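Local coordinates for hemolysin-related protein (Vibrio cholerae serotype O1, PDB 6MLT) that is a secreted biofilm matrix protein that binds metal ions and probably aids adhesion by binding carbohydrates through a beta-prism lectin domain, at residues D356-K361 and G386-A391; A298-T303 and T395-D400; S414-K417 and K423-V426; F578-I583 and A606-P611. One frame throughout, in Å; residues are numbered along the deposited sequence.

Overall arrangement
From the N terminus the chain first builds a run of four-stranded antiparallel sheets, consistent with beta-propeller blades, and then enters the beta-prism lectin domain. There 298-303 opens interaction 2, which closes about ninety residues later at 395-400 and joins two sheets of the prism. Interaction 1 is nested inside that loop; the two touch, because strands 352-359 and 394-400 are neighbours in one sheet. Interaction 3 follows in series, closing the short connection between strands 405-413 and 428-435, its centre about 16 Å from that of interaction 1. The chain then returns to the propeller-like part, where interaction 4, centred about 45 Å from interactions 2 and 3, closes a strandless loop of 22 residues in the C-terminal tail.

Interaction 1: residues D356-K361 and G386-A391; sequences DVTYGK and GSKDSA
With chi1 at -60°, T358 holds OG1 beside its backbone N and presents it to K388, whose chain bends at chi3 and chi4 (-86°), laying CG and CE against that hydroxyl. The contact belongs to a beta-prism lectin domain: strand 352-359 meets the loop joining strands 382-386 and 394-400 of the same antiparallel sheet. The two side chains cross at about a right angle, with K388 CE 3.3 Å and K388 CG 3.5 Å from T358 OG1. No hydrogen bond links the pair directly; T358 OG1 and K388 NZ each bond to OG1 of T396 on the neighbouring strand. Threonine suits the strand by its branching and supplies the hydroxyl, while lysine has the length to cover it and still deliver its amine to T396. The loop includes a short 3-10 segment at 388-390, entered through an ST turn in which S387 OG accepts from D389 N at 3.1 Å. The chain turns a corner at G360, whose phi of 165° is seldom adopted by residues with a side chain. Just beyond the corner K361 O receives a CA-H...O contact from A391 CA of the loop, 3.6 Å away.

Interaction 2: residues A298-T303 and T395-D400; sequences AVYGYT and TTVRYD
The hydroxyl of Y300 is joined to the backbone of the facing segment by one water, which lies 2.7 Å from Y300 OH and donates to R398 O at 3.2 Å. That same OH nestles against Y399, 3.6 Å from Y399 CB and 3.8 Å from Y399 CD1, and the Y300 and Y399 side chains cross at about a right angle. On the V397 side the touch is apolar: V397 CG1, trans to the backbone N at a chi1 of 176°, comes within 3.7 Å of Y300 CE1. A tyrosine suits this place because its ring fills the interior, where V357, Y359 and F431 also pack on it, while the polar tip reaches water instead of being buried dry. The ring is covered on one face by its own chain, since A298 O stands 3.3 Å above the plane of Y300, offset toward the rim. After Y300 the chain passes G301, at backbone angles that would press a CB into the preceding carbonyl oxygen. Strand 295-301 pairs with 428-435, whereas 394-400 pairs with 352-359, so these residues face one another from different sheets: a partly buried contact between two sheets, as expected of the beta-prism lectin fold.

Interaction 3: residues S414-K417 and K423-V426; sequences SKEK and KQQV
S414 turns its OG trans to the backbone N (chi1 180°) and thereby donates a hydrogen bond to Q425 O, 2.6 Å from OG, across the base of the connection between strands 405-413 and 428-435, antiparallel neighbours in one sheet of the beta-prism lectin domain. The bond is short, and its donor comes from above the carbonyl plane, 44° out of it, not on a lone pair. A serine fits because so small a side chain can reach a backbone oxygen this near. Q424, its CG beside the backbone N, extends beyond CG and runs across the backbone of 414-417, its CG 3.6 Å from K415 O. Its amide ends beside E416, with Q424 OE1 3.7 Å from E416 CG, and the amide and carboxylate planes lie only 15° apart. Glutamine suits the spot because its amide both donates and accepts: NE2 bonds to L419 O within the loop, and OE1 accepts a hydrogen bond from a water. That water also donates to S414 OG, so the serine hydroxyl is gripped by two partners, as donor and as acceptor. A second water accepts from Q425 N at 2.9 Å and lies 2.8 Å from K415 O, to which it probably donates.

Interaction 4: residues F578-I583 and A606-P611; sequences FNFSDI and ATIRVP
F580 pushes its ring against the backbone of A606, T607 and I608. F580 CZ has A606 O at its edge, near the ring plane, 3.6 Å away, where the slightly positive ring hydrogens probably favour a carbonyl oxygen. T607 O approaches more obliquely and comes within 3.2 Å of F580 CE2. On the other flank F580 CE1 touches I608 CG1 at 3.9 Å, the two side chains crossing at about a right angle. A chi1 of -75° sets the F580 ring beside its own backbone N and aims it at 606-608. The residue also opens a type I beta turn, closed by I583 N bonding to F580 O at 3.2 Å; S581 and D582, types common in such turns, fill its middle. Both segments belong to the C-terminal tail beyond strand 553-559, where A606 and T607 pack on Y481 of strand 478-481, part of a four-stranded sheet consistent with a propeller blade. The F580 ring is further held by its neighbours: F578 CE2 sits 4.0 Å above the centre of the F580 ring, and H600 meets it edge-to-face. T607 suits its place by having two different ends. Its OG1 bonds to D489 and to the backbone N of D482, a residue of a sodium site. Its methyl, CG2, lies 3.6 Å above the guanidinium plane of R609, which is itself salt-bridged to D489.

Interaction 1: residues D356-K361 and G386-A391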
loop_
_atom_site.group_PDB
_atom_site.type_symbol
_atom_site.label_atom_id
_atom_site.label_comp_id
_atom_site.label_asym_id
_atom_site.label_seq_id
_atom_site.Cartn_x
_atom_site.Cartn_y
_atom_site.Cartn_z
ATOM N N ASP A 356 -9.383 -5.832 -39.190
ATOM C CA ASP A 356 -9.289 -6.177 -40.602
ATOM C C ASP A 356 -7.931 -5.710 -41.113
ATOM O O ASP A 356 -7.595 -4.525 -40.998
ATOM C CB ASP A 356 -10.419 -5.526 -41.401
ATOM C CG ASP A 356 -11.791 -6.019 -40.979
ATOM O OD1 ASP A 356 -12.030 -7.241 -41.042
ATOM O OD2 ASP A 356 -12.628 -5.188 -40.573
ATOM N N VAL A 357 -7.154 -6.638 -41.667
ATOM C CA VAL A 357 -5.817 -6.355 -42.175
ATOM C C VAL A 357 -5.840 -6.499 -43.686
ATOM O O VAL A 357 -6.249 -7.544 -44.209
ATOM C CB VAL A 357 -4.764 -7.294 -41.565
ATOM C CG1 VAL A 357 -3.367 -6.957 -42.104
ATOM C CG2 VAL A 357 -4.791 -7.205 -40.062
ATOM N N THR A 358 -5.399 -5.455 -44.381
ATOM C CA THR A 358 -5.234 -5.468 -45.828
ATOM C C THR A 358 -3.743 -5.459 -46.124
ATOM O O THR A 358 -3.030 -4.538 -45.706
ATOM C CB THR A 358 -5.926 -4.270 -46.475
ATOM O OG1 THR A 358 -7.325 -4.306 -46.177
ATOM C CG2 THR A 358 -5.742 -4.289 -47.994
ATOM N N TYR A 359 -3.271 -6.488 -46.819
ATOM C CA TYR A 359 -1.865 -6.600 -47.172
ATOM C C TYR A 359 -1.741 -6.956 -48.646
ATOM O O TYR A 359 -2.607 -7.625 -49.221
ATOM C CB TYR A 359 -1.141 -7.648 -46.301
ATOM C CG TYR A 359 -1.719 -9.039 -46.365
ATOM C CD1 TYR A 359 -2.751 -9.426 -45.517
ATOM C CD2 TYR A 359 -1.227 -9.970 -47.265
ATOM C CE1 TYR A 359 -3.279 -10.707 -45.571
ATOM C CE2 TYR A 359 -1.750 -11.252 -47.329
ATOM C CZ TYR A 359 -2.773 -11.612 -46.479
ATOM O OH TYR A 359 -3.287 -12.883 -46.541
ATOM N N GLY A 360 -0.656 -6.491 -49.254
ATOM C CA GLY A 360 -0.436 -6.752 -50.661
ATOM C C GLY A 360 0.636 -5.839 -51.222
ATOM O O GLY A 360 1.493 -5.336 -50.490
ATOM N N LYS A 361 0.568 -5.634 -52.532
ATOM C CA LYS A 361 1.576 -4.865 -53.246
ATOM C C LYS A 361 1.228 -3.383 -53.193
ATOM O O LYS A 361 0.156 -2.970 -53.648
ATOM C CB LYS A 361 1.693 -5.333 -54.690
ATOM C CG LYS A 361 2.861 -4.725 -55.438
ATOM C CD LYS A 361 2.955 -5.306 -56.842
ATOM C CE LYS A 361 4.389 -5.424 -57.311
ATOM N NZ LYS A 361 4.502 -6.320 -58.498
ATOM N N GLY A 386 -3.400 3.538 -42.320
ATOM C CA GLY A 386 -3.121 3.195 -43.696
ATOM C C GLY A 386 -4.370 3.332 -44.545
ATOM O O GLY A 386 -5.380 3.921 -44.138
ATOM N N SER A 387 -4.306 2.744 -45.738
ATOM C CA SER A 387 -5.389 2.895 -46.701
ATOM C C SER A 387 -5.427 1.714 -47.658
ATOM O O SER A 387 -4.398 1.336 -48.228
ATOM C CB SER A 387 -5.234 4.187 -47.500
ATOM O OG SER A 387 -6.265 4.286 -48.473
ATOM N N LYS A 388 -6.626 1.161 -47.850
ATOM C CA LYS A 388 -6.833 0.126 -48.861
ATOM C C LYS A 388 -6.563 0.654 -50.261
ATOM O O LYS A 388 -6.250 -0.127 -51.170
ATOM C CB LYS A 388 -8.266 -0.402 -48.783
ATOM C CG LYS A 388 -8.529 -1.356 -47.636
ATOM C CD LYS A 388 -10.009 -1.720 -47.553
ATOM C CE LYS A 388 -10.222 -3.221 -47.383
ATOM N NZ LYS A 388 -10.247 -3.947 -48.691
ATOM N N ASP A 389 -6.719 1.964 -50.467
ATOM C CA ASP A 389 -6.474 2.576 -51.768
ATOM C C ASP A 389 -5.001 2.594 -52.153
ATOM O O ASP A 389 -4.677 3.028 -53.265
ATOM C CB ASP A 389 -7.020 4.007 -51.792
ATOM C CG ASP A 389 -8.523 4.061 -52.009
ATOM O OD1 ASP A 389 -9.091 3.084 -52.538
ATOM O OD2 ASP A 389 -9.136 5.092 -51.656
ATOM N N SER A 390 -4.106 2.158 -51.274
ATOM C CA SER A 390 -2.692 2.059 -51.610
ATOM C C SER A 390 -2.342 0.779 -52.357
ATOM O O SER A 390 -1.171 0.576 -52.695
ATOM C CB SER A 390 -1.851 2.141 -50.332
ATOM O OG SER A 390 -2.094 3.380 -49.688
ATOM N N ALA A 391 -3.315 -0.082 -52.619
ATOM C CA ALA A 391 -3.043 -1.394 -53.180
ATOM C C ALA A 391 -2.975 -1.349 -54.697
ATOM O O ALA A 391 -3.796 -0.704 -55.354
ATOM C CB ALA A 391 -4.125 -2.386 -52.748
#

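Interaction 2: residues A298-T303 and T395-D400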
loop_
_atom_site.group_PDB
_atom_site.type_symbol
_atom_site.label_atom_id
_atom_site.label_comp_id
_atom_site.label_asym_id
_atom_site.label_seq_id
_atom_site.Cartn_x
_atom_site.Cartn_y
_atom_site.Cartn_z
ATOM N N ALA A 298 -3.102 -15.775 -36.932
ATOM C CA ALA A 298 -2.146 -16.125 -37.966
ATOM C C ALA A 298 -1.270 -14.912 -38.283
ATOM O O ALA A 298 -1.519 -13.791 -37.826
ATOM C CB ALA A 298 -2.868 -16.609 -39.223
ATOM N N VAL A 299 -0.223 -15.147 -39.069
ATOM C CA VAL A 299 0.636 -14.078 -39.568
ATOM C C VAL A 299 0.035 -13.546 -40.859
ATOM O O VAL A 299 -0.259 -14.316 -41.781
ATOM C CB VAL A 299 2.071 -14.582 -39.798
ATOM C CG1 VAL A 299 2.949 -13.461 -40.353
ATOM C CG2 VAL A 299 2.658 -15.125 -38.503
ATOM N N TYR A 300 -0.141 -12.231 -40.932
ATOM C CA TYR A 300 -0.701 -11.575 -42.110
ATOM C C TYR A 300 0.369 -10.707 -42.760
ATOM O O TYR A 300 0.866 -9.761 -42.140
ATOM C CB TYR A 300 -1.921 -10.737 -41.726
ATOM C CG TYR A 300 -2.919 -11.499 -40.885
ATOM C CD1 TYR A 300 -3.658 -12.544 -41.426
ATOM C CD2 TYR A 300 -3.107 -11.184 -39.545
ATOM C CE1 TYR A 300 -4.562 -13.253 -40.658
ATOM C CE2 TYR A 300 -4.011 -11.885 -38.771
ATOM C CZ TYR A 300 -4.735 -12.917 -39.334
ATOM O OH TYR A 300 -5.634 -13.617 -38.572
ATOM N N GLY A 301 0.727 -11.023 -44.005
ATOM C CA GLY A 301 1.675 -10.219 -44.751
ATOM C C GLY A 301 2.885 -11.028 -45.190
ATOM O O GLY A 301 2.783 -12.225 -45.484
ATOM N N TYR A 302 4.035 -10.359 -45.223
ATOM C CA TYR A 302 5.230 -10.860 -45.901
ATOM C C TYR A 302 6.409 -10.794 -44.938
ATOM O O TYR A 302 6.831 -9.703 -44.541
ATOM C CB TYR A 302 5.487 -10.038 -47.165
ATOM C CG TYR A 302 4.250 -9.947 -48.032
ATOM C CD1 TYR A 302 3.290 -8.967 -47.809
ATOM C CD2 TYR A 302 4.028 -10.866 -49.049
ATOM C CE1 TYR A 302 2.155 -8.898 -48.585
ATOM C CE2 TYR A 302 2.895 -10.809 -49.826
ATOM C CZ TYR A 302 1.959 -9.824 -49.592
ATOM O OH TYR A 302 0.831 -9.764 -50.370
ATOM N N THR A 303 6.937 -11.961 -44.567
ATOM C CA THR A 303 7.964 -12.071 -43.538
ATOM C C THR A 303 9.373 -12.186 -44.104
ATOM O O THR A 303 10.334 -12.193 -43.325
ATOM C CB THR A 303 7.695 -13.296 -42.652
ATOM O OG1 THR A 303 7.625 -14.467 -43.477
ATOM C CG2 THR A 303 6.386 -13.138 -41.882
ATOM N N THR A 395 -5.045 -8.432 -50.337
ATOM C CA THR A 395 -5.901 -9.383 -49.653
ATOM C C THR A 395 -6.360 -8.733 -48.358
ATOM O O THR A 395 -5.571 -8.059 -47.695
ATOM C CB THR A 395 -5.131 -10.680 -49.332
ATOM O OG1 THR A 395 -4.602 -11.232 -50.535
ATOM C CG2 THR A 395 -6.028 -11.700 -48.644
ATOM N N THR A 396 -7.622 -8.936 -47.993
ATOM C CA THR A 396 -8.138 -8.460 -46.717
ATOM C C THR A 396 -8.605 -9.654 -45.899
ATOM O O THR A 396 -9.287 -10.539 -46.425
ATOM C CB THR A 396 -9.283 -7.456 -46.910
ATOM O OG1 THR A 396 -8.797 -6.310 -47.619
ATOM C CG2 THR A 396 -9.847 -7.005 -45.562
ATOM N N VAL A 397 -8.229 -9.675 -44.620
ATOM C CA VAL A 397 -8.575 -10.754 -43.700
ATOM C C VAL A 397 -8.991 -10.138 -42.373
ATOM O O VAL A 397 -8.495 -9.078 -41.977
ATOM C CB VAL A 397 -7.398 -11.738 -43.490
ATOM C CG1 VAL A 397 -7.749 -12.801 -42.444
ATOM C CG2 VAL A 397 -7.026 -12.402 -44.799
ATOM N N ARG A 398 -9.901 -10.810 -41.677
ATOM C CA ARG A 398 -10.337 -10.374 -40.358
ATOM C C ARG A 398 -9.853 -11.341 -39.290
ATOM O O ARG A 398 -9.932 -12.562 -39.458
ATOM C CB ARG A 398 -11.856 -10.259 -40.260
ATOM C CG ARG A 398 -12.299 -10.005 -38.811
ATOM C CD ARG A 398 -13.731 -9.589 -38.686
ATOM N NE ARG A 398 -13.954 -8.230 -39.160
ATOM C CZ ARG A 398 -14.995 -7.486 -38.808
ATOM N NH1 ARG A 398 -15.901 -7.959 -37.961
ATOM N NH2 ARG A 398 -15.124 -6.261 -39.291
ATOM N N TYR A 399 -9.362 -10.783 -38.190
ATOM C CA TYR A 399 -9.095 -11.536 -36.974
ATOM C C TYR A 399 -10.034 -11.025 -35.892
ATOM O O TYR A 399 -10.057 -9.823 -35.605
ATOM C CB TYR A 399 -7.638 -11.401 -36.532
ATOM C CG TYR A 399 -7.364 -12.112 -35.228
ATOM C CD1 TYR A 399 -7.399 -13.497 -35.158
ATOM C CD2 TYR A 399 -7.083 -11.404 -34.068
ATOM C CE1 TYR A 399 -7.156 -14.165 -33.964
ATOM C CE2 TYR A 399 -6.837 -12.059 -32.870
ATOM C CZ TYR A 399 -6.876 -13.441 -32.827
ATOM O OH TYR A 399 -6.639 -14.109 -31.648
ATOM N N ASP A 400 -10.825 -11.928 -35.320
ATOM C CA ASP A 400 -11.697 -11.602 -34.201
ATOM C C ASP A 400 -10.966 -11.884 -32.896
ATOM O O ASP A 400 -10.378 -12.958 -32.727
ATOM C CB ASP A 400 -12.993 -12.412 -34.263
ATOM C CG ASP A 400 -13.867 -12.031 -35.442
ATOM O OD1 ASP A 400 -14.150 -10.828 -35.611
ATOM O OD2 ASP A 400 -14.264 -12.937 -36.204
HETATM O O HOH W 1 -7.698 -14.788 -39.754
#

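Interaction 3: residues S414-K417 and K423-V426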
loop_
_atom_site.group_PDB
_atom_site.type_symbol
_atom_site.label_atom_id
_atom_site.label_comp_id
_atom_site.label_asym_id
_atom_site.label_seq_id
_atom_site.Cartn_x
_atom_site.Cartn_y
_atom_site.Cartn_z
ATOM N N SER A 414 9.312 -5.979 -40.164
ATOM C CA SER A 414 9.646 -4.862 -41.044
ATOM C C SER A 414 10.991 -5.138 -41.694
ATOM O O SER A 414 12.001 -5.285 -41.000
ATOM C CB SER A 414 9.691 -3.537 -40.286
ATOM O OG SER A 414 10.013 -2.468 -41.170
ATOM N N LYS A 415 11.005 -5.187 -43.020
ATOM C CA LYS A 415 12.234 -5.407 -43.768
ATOM C C LYS A 415 13.054 -4.123 -43.853
ATOM O O LYS A 415 12.519 -3.040 -44.108
ATOM C CB LYS A 415 11.905 -5.902 -45.174
ATOM C CG LYS A 415 13.127 -6.211 -46.028
ATOM C CD LYS A 415 12.717 -6.685 -47.414
ATOM C CE LYS A 415 13.921 -6.891 -48.324
ATOM N NZ LYS A 415 13.527 -7.510 -49.618
ATOM N N GLU A 416 14.365 -4.257 -43.652
ATOM C CA GLU A 416 15.294 -3.137 -43.747
ATOM C C GLU A 416 16.191 -3.182 -44.973
ATOM O O GLU A 416 16.543 -2.125 -45.500
ATOM C CB GLU A 416 16.192 -3.081 -42.504
ATOM C CG GLU A 416 15.450 -2.885 -41.196
ATOM C CD GLU A 416 16.390 -2.795 -40.010
ATOM O OE1 GLU A 416 17.618 -2.895 -40.217
ATOM O OE2 GLU A 416 15.906 -2.623 -38.870
ATOM N N LYS A 417 16.556 -4.374 -45.446
ATOM C CA LYS A 417 17.591 -4.505 -46.465
ATOM C C LYS A 417 17.240 -3.720 -47.725
ATOM O O LYS A 417 16.153 -3.878 -48.288
ATOM C CB LYS A 417 17.797 -5.985 -46.806
ATOM N N LYS A 423 11.220 4.832 -46.292
ATOM C CA LYS A 423 10.359 3.974 -47.092
ATOM C C LYS A 423 10.161 2.596 -46.479
ATOM O O LYS A 423 9.374 1.804 -47.010
ATOM C CB LYS A 423 10.915 3.835 -48.517
ATOM C CG LYS A 423 10.772 5.100 -49.371
ATOM C CD LYS A 423 9.312 5.522 -49.530
ATOM C CE LYS A 423 9.158 6.723 -50.454
ATOM N NZ LYS A 423 7.740 7.195 -50.526
ATOM N N GLN A 424 10.833 2.284 -45.373
ATOM C CA GLN A 424 10.543 1.037 -44.680
ATOM C C GLN A 424 9.135 1.096 -44.097
ATOM O O GLN A 424 8.613 2.170 -43.792
ATOM C CB GLN A 424 11.587 0.783 -43.588
ATOM C CG GLN A 424 12.977 0.491 -44.141
ATOM C CD GLN A 424 14.059 0.465 -43.078
ATOM O OE1 GLN A 424 13.776 0.327 -41.887
ATOM N NE2 GLN A 424 15.310 0.603 -43.507
ATOM N N GLN A 425 8.496 -0.067 -43.977
ATOM C CA GLN A 425 7.132 -0.117 -43.461
ATOM C C GLN A 425 6.921 -1.436 -42.733
ATOM O O GLN A 425 7.825 -2.273 -42.647
ATOM C CB GLN A 425 6.102 0.057 -44.586
ATOM C CG GLN A 425 6.049 -1.098 -45.584
ATOM C CD GLN A 425 4.741 -1.124 -46.358
ATOM O OE1 GLN A 425 3.703 -1.534 -45.832
ATOM N NE2 GLN A 425 4.777 -0.657 -47.595
ATOM N N VAL A 426 5.715 -1.615 -42.199
ATOM C CA VAL A 426 5.324 -2.889 -41.610
ATOM C C VAL A 426 4.965 -3.850 -42.736
ATOM O O VAL A 426 4.037 -3.595 -43.514
ATOM C CB VAL A 426 4.155 -2.712 -40.634
ATOM C CG1 VAL A 426 3.650 -4.056 -40.155
ATOM C CG2 VAL A 426 4.590 -1.855 -39.454
HETATM O O HOH W 2 12.299 -1.155 -40.381
HETATM O O HOH W 3 9.932 -2.433 -44.911
#

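Interaction 4: residues F578-I583 and A606-P611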
loop_
_atom_site.group_PDB
_atom_site.type_symbol
_atom_site.label_atom_id
_atom_site.label_comp_id
_atom_site.label_asym_id
_atom_site.label_seq_id
_atom_site.Cartn_x
_atom_site.Cartn_y
_atom_site.Cartn_z
ATOM N N PHE A 578 1.349 2.635 8.221
ATOM C CA PHE A 578 2.489 2.169 7.448
ATOM C C PHE A 578 2.034 1.525 6.142
ATOM O O PHE A 578 1.132 0.682 6.139
ATOM C CB PHE A 578 3.307 1.162 8.256
ATOM C CG PHE A 578 4.435 0.569 7.478
ATOM C CD1 PHE A 578 5.610 1.274 7.303
ATOM C CD2 PHE A 578 4.308 -0.674 6.882
ATOM C CE1 PHE A 578 6.647 0.736 6.569
ATOM C CE2 PHE A 578 5.343 -1.214 6.144
ATOM C CZ PHE A 578 6.505 -0.514 5.986
ATOM N N ASN A 579 2.681 1.902 5.037
ATOM C CA ASN A 579 2.418 1.270 3.747
ATOM C C ASN A 579 3.614 1.402 2.807
ATOM O O ASN A 579 3.441 1.598 1.599
ATOM C CB ASN A 579 1.162 1.865 3.098
ATOM C CG ASN A 579 1.388 3.257 2.541
ATOM O OD1 ASN A 579 2.176 4.032 3.073
ATOM N ND2 ASN A 579 0.696 3.576 1.454
ATOM N N PHE A 580 4.827 1.301 3.359
ATOM C CA PHE A 580 6.083 1.268 2.604
ATOM C C PHE A 580 6.455 2.585 1.934
ATOM O O PHE A 580 7.594 3.052 2.063
ATOM C CB PHE A 580 6.054 0.191 1.513
ATOM C CG PHE A 580 6.216 -1.207 2.028
ATOM C CD1 PHE A 580 7.452 -1.667 2.453
ATOM C CD2 PHE A 580 5.136 -2.067 2.074
ATOM C CE1 PHE A 580 7.601 -2.961 2.924
ATOM C CE2 PHE A 580 5.277 -3.358 2.543
ATOM C CZ PHE A 580 6.512 -3.805 2.968
ATOM N N SER A 581 5.520 3.180 1.192
ATOM C CA SER A 581 5.893 4.177 0.194
ATOM C C SER A 581 6.418 5.474 0.791
ATOM O O SER A 581 7.074 6.238 0.074
ATOM C CB SER A 581 4.701 4.479 -0.709
ATOM O OG SER A 581 4.261 3.281 -1.312
ATOM N N ASP A 582 6.149 5.745 2.067
ATOM C CA ASP A 582 6.554 6.998 2.692
ATOM C C ASP A 582 7.803 6.858 3.548
ATOM O O ASP A 582 8.107 7.765 4.331
ATOM C CB ASP A 582 5.407 7.559 3.539
ATOM C CG ASP A 582 4.499 8.479 2.748
ATOM O OD1 ASP A 582 5.020 9.224 1.889
ATOM O OD2 ASP A 582 3.269 8.459 2.982
ATOM N N ILE A 583 8.545 5.762 3.417
ATOM C CA ILE A 583 9.741 5.573 4.228
ATOM C C ILE A 583 10.730 4.713 3.454
ATOM O O ILE A 583 10.352 3.740 2.795
ATOM C CB ILE A 583 9.383 4.958 5.602
ATOM C CG1 ILE A 583 10.569 5.046 6.561
ATOM C CG2 ILE A 583 8.917 3.509 5.455
ATOM C CD1 ILE A 583 10.848 6.442 7.059
ATOM N N ALA A 606 3.425 -6.021 6.081
ATOM C CA ALA A 606 4.873 -6.081 6.206
ATOM C C ALA A 606 5.555 -6.729 5.008
ATOM O O ALA A 606 6.790 -6.758 4.959
ATOM C CB ALA A 606 5.258 -6.849 7.477
ATOM N N THR A 607 4.797 -7.257 4.051
ATOM C CA THR A 607 5.380 -8.067 2.987
ATOM C C THR A 607 5.985 -7.179 1.908
ATOM O O THR A 607 5.288 -6.357 1.309
ATOM C CB THR A 607 4.325 -8.982 2.375
ATOM O OG1 THR A 607 3.747 -9.801 3.397
ATOM C CG2 THR A 607 4.946 -9.882 1.285
ATOM N N ILE A 608 7.276 -7.364 1.639
ATOM C CA ILE A 608 7.924 -6.642 0.547
ATOM C C ILE A 608 7.442 -7.237 -0.768
ATOM O O ILE A 608 7.555 -8.447 -0.992
ATOM C CB ILE A 608 9.453 -6.713 0.664
ATOM C CG1 ILE A 608 9.919 -5.995 1.932
ATOM C CG2 ILE A 608 10.124 -6.103 -0.582
ATOM C CD1 ILE A 608 11.417 -6.141 2.214
ATOM N N ARG A 609 6.895 -6.392 -1.639
ATOM C CA ARG A 609 6.364 -6.829 -2.923
ATOM C C ARG A 609 6.929 -5.971 -4.042
ATOM O O ARG A 609 7.027 -4.747 -3.908
ATOM C CB ARG A 609 4.836 -6.755 -2.959
ATOM C CG ARG A 609 4.174 -7.924 -2.295
ATOM C CD ARG A 609 2.667 -7.933 -2.500
ATOM N NE ARG A 609 2.119 -9.188 -2.002
ATOM C CZ ARG A 609 1.717 -9.389 -0.752
ATOM N NH1 ARG A 609 1.773 -8.402 0.139
ATOM N NH2 ARG A 609 1.245 -10.579 -0.400
ATOM N N VAL A 610 7.293 -6.625 -5.140
ATOM C CA VAL A 610 7.703 -5.964 -6.377
ATOM C C VAL A 610 6.457 -5.749 -7.231
ATOM O O VAL A 610 5.660 -6.684 -7.391
ATOM C CB VAL A 610 8.754 -6.794 -7.130
ATOM C CG1 VAL A 610 9.145 -6.114 -8.442
ATOM C CG2 VAL A 610 9.977 -7.020 -6.253
ATOM N N PRO A 611 6.250 -4.565 -7.805
ATOM C CA PRO A 611 5.021 -4.320 -8.573
ATOM C C PRO A 611 4.907 -5.192 -9.815
ATOM O O PRO A 611 5.894 -5.669 -10.379
ATOM C CB PRO A 611 5.111 -2.839 -8.960
ATOM C CG PRO A 611 6.454 -2.362 -8.544
ATOM C CD PRO A 611 7.038 -3.339 -7.589
#